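Local coordinates for protein mevalonate diphosphate decarboxylase (Legionella pneumophila, PDB 3LTO) that probably catalyses the ATP-dependent decarboxylation of mevalonate diphosphate, a step of isoprenoid biosynthesis, at residues 239-242 with 243-247; 228-231 with 232-235. One frame throughout, in Å; residues are numbered along the deposited sequence.

Contact 1 (239-242 with 243-247); sequences FLDM and HQLFK
A Met-aromatic contact one turn apart, Met-242 with Phe-246, marks the C-terminal part of helix 228-247 in a GHMP-type C-terminal domain. The selenium of Met-242, here selenomethionine, lies obliquely to the Phe-246 ring, 5.4 Å from its centroid. The closer touch is apolar, CG of Met-242 to CZ of Phe-246 at 3.6 Å. CG of Met-242 is anti to the backbone N (chi1 177°), and a bend at chi3 brings CE near the His-243 ring. The carbonyl O of Met-242 sits over the centre of one face of Phe-246. CE2 of Phe-246 lies over the centre of one face of the His-243 ring, 3.5 Å above its plane, while His-243 ND1 lies at the edge of the Phe-246 ring, in its plane. Phe-253 and Tyr-255 also meet Phe-246. Phe-239 O accepts a hydrogen bond from His-243 N at 3.0 Å. The same oxygen lies in the plane of the imidazole, at its edge, near CD2. On another side of the helix, Asp-241 OD2 forms salt bridges with Arg-208 and Arg-211, both of helix 208-224. Asp-241 OD1 accepts from a water at 2.5 Å, and that water accepts from Gln-244 NE2 at 3.0 Å.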
loop_
_atom_site.group_PDB
_atom_site.type_symbol
_atom_site.label_atom_id
_atom_site.label_comp_id
_atom_site.label_asym_id
_atom_site.label_seq_id
_atom_site.Cartn_x
_atom_site.Cartn_y
_atom_site.Cartn_z
ATOM N N PHE A 239 24.244 -1.274 4.978
ATOM C CA PHE A 239 24.405 -2.541 5.691
ATOM C C PHE A 239 25.182 -2.402 6.999
ATOM O O PHE A 239 24.928 -3.127 7.961
ATOM C CB PHE A 239 25.015 -3.627 4.778
ATOM C CG PHE A 239 26.520 -3.596 4.666
ATOM C CD1 PHE A 239 27.323 -4.222 5.614
ATOM C CD2 PHE A 239 27.129 -2.987 3.574
ATOM C CE1 PHE A 239 28.712 -4.246 5.478
ATOM C CE2 PHE A 239 28.515 -3.001 3.426
ATOM C CZ PHE A 239 29.310 -3.634 4.382
ATOM N N LEU A 240 26.112 -1.459 7.054
ATOM C CA LEU A 240 26.868 -1.255 8.283
ATOM C C LEU A 240 25.935 -0.699 9.362
ATOM O O LEU A 240 26.083 -1.002 10.548
ATOM C CB LEU A 240 28.054 -0.316 8.043
ATOM C CG LEU A 240 29.203 -0.948 7.244
ATOM C CD1 LEU A 240 30.334 0.057 7.037
ATOM C CD2 LEU A 240 29.716 -2.167 7.991
ATOM N N ASP A 241 24.955 0.089 8.938
ATOM C CA ASP A 241 23.970 0.666 9.850
ATOM C C ASP A 241 23.266 -0.487 10.544
ATOM O O ASP A 241 23.251 -0.590 11.773
ATOM C CB ASP A 241 22.942 1.477 9.058
ATOM C CG ASP A 241 21.918 2.168 9.946
ATOM O OD1 ASP A 241 21.849 1.876 11.157
ATOM O OD2 ASP A 241 21.169 3.011 9.424
HETATM N N MSE A 242 22.690 -1.369 9.735
HETATM C CA MSE A 242 21.980 -2.513 10.273
HETATM C C MSE A 242 22.851 -3.326 11.215
HETATM O O MSE A 242 22.439 -3.621 12.329
HETATM C CB MSE A 242 21.468 -3.420 9.149
HETATM C CG MSE A 242 20.784 -4.684 9.653
HETATM SE SE MSE A 242 19.829 -5.671 8.293
HETATM C CE MSE A 242 21.289 -6.587 7.486
ATOM N N HIS A 243 24.055 -3.688 10.778
ATOM C CA HIS A 243 24.922 -4.482 11.635
ATOM C C HIS A 243 25.298 -3.782 12.928
ATOM O O HIS A 243 25.491 -4.437 13.936
ATOM C CB HIS A 243 26.161 -4.953 10.859
ATOM C CG HIS A 243 25.876 -6.119 9.962
ATOM N ND1 HIS A 243 26.182 -7.417 10.310
ATOM C CD2 HIS A 243 25.217 -6.193 8.782
ATOM C CE1 HIS A 243 25.723 -8.240 9.385
ATOM N NE2 HIS A 243 25.131 -7.522 8.447
ATOM N N GLN A 244 25.381 -2.458 12.913
ATOM C CA GLN A 244 25.691 -1.741 14.143
ATOM C C GLN A 244 24.539 -1.971 15.123
ATOM O O GLN A 244 24.738 -1.982 16.337
ATOM C CB GLN A 244 25.858 -0.238 13.886
ATOM C CG GLN A 244 25.950 0.575 15.172
ATOM C CD GLN A 244 26.419 2.005 14.952
ATOM O OE1 GLN A 244 27.499 2.393 15.415
ATOM N NE2 GLN A 244 25.613 2.798 14.243
ATOM N N LEU A 245 23.335 -2.155 14.587
ATOM C CA LEU A 245 22.158 -2.400 15.419
ATOM C C LEU A 245 22.345 -3.675 16.235
ATOM O O LEU A 245 22.028 -3.714 17.418
ATOM C CB LEU A 245 20.907 -2.530 14.547
ATOM C CG LEU A 245 19.884 -1.390 14.466
ATOM C CD1 LEU A 245 20.554 -0.034 14.391
ATOM C CD2 LEU A 245 18.998 -1.637 13.246
ATOM N N PHE A 246 22.870 -4.715 15.600
ATOM C CA PHE A 246 23.084 -5.975 16.299
ATOM C C PHE A 246 24.045 -5.818 17.486
ATOM O O PHE A 246 23.781 -6.314 18.581
ATOM C CB PHE A 246 23.640 -7.049 15.344
ATOM C CG PHE A 246 22.872 -7.195 14.049
ATOM C CD1 PHE A 246 21.487 -7.191 14.033
ATOM C CD2 PHE A 246 23.552 -7.378 12.842
ATOM C CE1 PHE A 246 20.780 -7.367 12.834
ATOM C CE2 PHE A 246 22.861 -7.554 11.641
ATOM C CZ PHE A 246 21.465 -7.549 11.637
ATOM N N LYS A 247 25.153 -5.117 17.281
ATOM C CA LYS A 247 26.129 -4.964 18.357
ATOM C C LYS A 247 25.855 -3.861 19.372
ATOM O O LYS A 247 26.624 -3.689 20.322
ATOM C CB LYS A 247 27.538 -4.786 17.778
ATOM C CG LYS A 247 27.797 -3.450 17.113
ATOM C CD LYS A 247 29.245 -3.347 16.642
ATOM C CE LYS A 247 29.579 -1.950 16.139
ATOM N NZ LYS A 247 30.926 -1.902 15.516
HETATM O O HOH W 1 22.942 1.592 13.433
#

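Contact 2 (228-231 with 232-235); sequences WTSI and YQIC
Ile-231 and Cys-235 pack one turn apart in the first turns of helix 228-247, in the C-terminal domain of the family, with CG2 of Ile-231 4.1 Å from SG of Cys-235. CG2 of Ile-231 is anti to the backbone N, while CG1 takes the position beside it (chi1 -66°). The helix backbone here is regular, with i to i+4 bonds: Cys-235 N bonds to Ile-231 O and Tyr-232 N to Trp-228 O, both at 2.9 Å. The Tyr-232 ring brings its edge to Thr-229 O, which is 3.7 Å from CD2 and near the ring plane. Ile-231, Ile-234 and Cys-235 make the tight, buried side. Thr-229, partly exposed, and Gln-233, exposed, form the looser side. Their side chains run side by side, with CG2 of Thr-229 4.1 Å from CD of Gln-233. This is van der Waals contact, a methyl beside an amide. Ser-230 OG is held by Asp-227 OD2. Trp-228 NE1 bonds to Gly-277 O, and its ring makes a cation-pi contact with Arg-293. Tyr-232 stacks on Trp-271 of helix 258-274. Ile-231 and Ile-234 face helix 208-224, and Ile-231 and Cys-235 also touch Val-279 of strand 279-281.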
loop_
_atom_site.group_PDB
_atom_site.type_symbol
_atom_site.label_atom_id
_atom_site.label_comp_id
_atom_site.label_asym_id
_atom_site.label_seq_id
_atom_site.Cartn_x
_atom_site.Cartn_y
_atom_site.Cartn_z
ATOM N N TRP A 228 27.933 4.745 -9.954
ATOM C CA TRP A 228 28.277 3.498 -9.266
ATOM C C TRP A 228 29.037 3.698 -7.955
ATOM O O TRP A 228 28.840 2.948 -6.991
ATOM C CB TRP A 228 29.093 2.611 -10.213
ATOM C CG TRP A 228 29.238 1.179 -9.786
ATOM C CD1 TRP A 228 30.372 0.571 -9.328
ATOM C CD2 TRP A 228 28.232 0.162 -9.841
ATOM N NE1 TRP A 228 30.136 -0.763 -9.102
ATOM C CE2 TRP A 228 28.831 -1.042 -9.405
ATOM C CE3 TRP A 228 26.882 0.149 -10.215
ATOM C CZ2 TRP A 228 28.124 -2.252 -9.334
ATOM C CZ3 TRP A 228 26.178 -1.056 -10.146
ATOM C CH2 TRP A 228 26.803 -2.239 -9.707
ATOM N N THR A 229 29.903 4.706 -7.924
ATOM C CA THR A 229 30.683 5.006 -6.734
ATOM C C THR A 229 29.752 5.370 -5.569
ATOM O O THR A 229 29.984 4.955 -4.424
ATOM C CB THR A 229 31.671 6.176 -7.000
ATOM O OG1 THR A 229 32.558 5.825 -8.071
ATOM C CG2 THR A 229 32.498 6.466 -5.766
ATOM N N SER A 230 28.701 6.139 -5.854
ATOM C CA SER A 230 27.747 6.523 -4.811
ATOM C C SER A 230 26.858 5.349 -4.393
ATOM O O SER A 230 26.453 5.257 -3.230
ATOM C CB SER A 230 26.862 7.684 -5.270
ATOM O OG SER A 230 27.558 8.914 -5.196
ATOM N N ILE A 231 26.540 4.467 -5.339
ATOM C CA ILE A 231 25.721 3.298 -5.031
ATOM C C ILE A 231 26.533 2.474 -4.024
ATOM O O ILE A 231 26.018 2.052 -2.981
ATOM C CB ILE A 231 25.422 2.461 -6.309
ATOM C CG1 ILE A 231 24.542 3.282 -7.256
ATOM C CG2 ILE A 231 24.720 1.148 -5.944
ATOM C CD1 ILE A 231 24.180 2.584 -8.550
ATOM N N TYR A 232 27.810 2.277 -4.336
ATOM C CA TYR A 232 28.714 1.534 -3.455
ATOM C C TYR A 232 28.725 2.123 -2.037
ATOM O O TYR A 232 28.450 1.419 -1.069
ATOM C CB TYR A 232 30.125 1.559 -4.046
ATOM C CG TYR A 232 31.259 1.369 -3.058
ATOM C CD1 TYR A 232 31.414 0.177 -2.352
ATOM C CD2 TYR A 232 32.207 2.373 -2.865
ATOM C CE1 TYR A 232 32.481 -0.012 -1.486
ATOM C CE2 TYR A 232 33.287 2.196 -1.997
ATOM C CZ TYR A 232 33.417 1.001 -1.313
ATOM O OH TYR A 232 34.496 0.812 -0.475
ATOM N N GLN A 233 29.022 3.416 -1.927
ATOM C CA GLN A 233 29.089 4.093 -0.634
ATOM C C GLN A 233 27.780 4.040 0.150
ATOM O O GLN A 233 27.769 3.730 1.342
ATOM C CB GLN A 233 29.523 5.546 -0.841
ATOM C CG GLN A 233 30.808 5.667 -1.650
ATOM C CD GLN A 233 31.208 7.104 -1.930
ATOM O OE1 GLN A 233 30.382 7.924 -2.324
ATOM N NE2 GLN A 233 32.489 7.407 -1.744
ATOM N N ILE A 234 26.676 4.344 -0.517
ATOM C CA ILE A 234 25.377 4.308 0.136
ATOM C C ILE A 234 25.066 2.898 0.641
ATOM O O ILE A 234 24.694 2.716 1.799
ATOM C CB ILE A 234 24.260 4.755 -0.831
ATOM C CG1 ILE A 234 24.535 6.179 -1.325
ATOM C CG2 ILE A 234 22.910 4.702 -0.129
ATOM C CD1 ILE A 234 23.639 6.600 -2.467
ATOM N N CYS A 235 25.216 1.897 -0.221
ATOM C CA CYS A 235 24.931 0.529 0.198
ATOM C C CYS A 235 25.842 0.115 1.341
ATOM O O CYS A 235 25.447 -0.667 2.210
ATOM C CB CYS A 235 25.078 -0.438 -0.982
ATOM S SG CYS A 235 23.783 -0.258 -2.244
#

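Both contacts are local, built mainly of residues one turn apart on helix 228-247, with centres about 17 Å apart. Contact 2 covers the first turns and contact 1 the last. Each is mostly buried, with a more open strip: Gln-233 and Thr-229 in contact 2, Leu-240 and Gln-244 in contact 1. Helix 208-224 borders both, but the chemistry changes along it. It meets contact 2 through isoleucines and contact 1 through two arginines, which pair with Asp-241 and also touch Leu-245. Strand 279-281 and helix 258-274 cover contact 2, whereas loops meet much of contact 1.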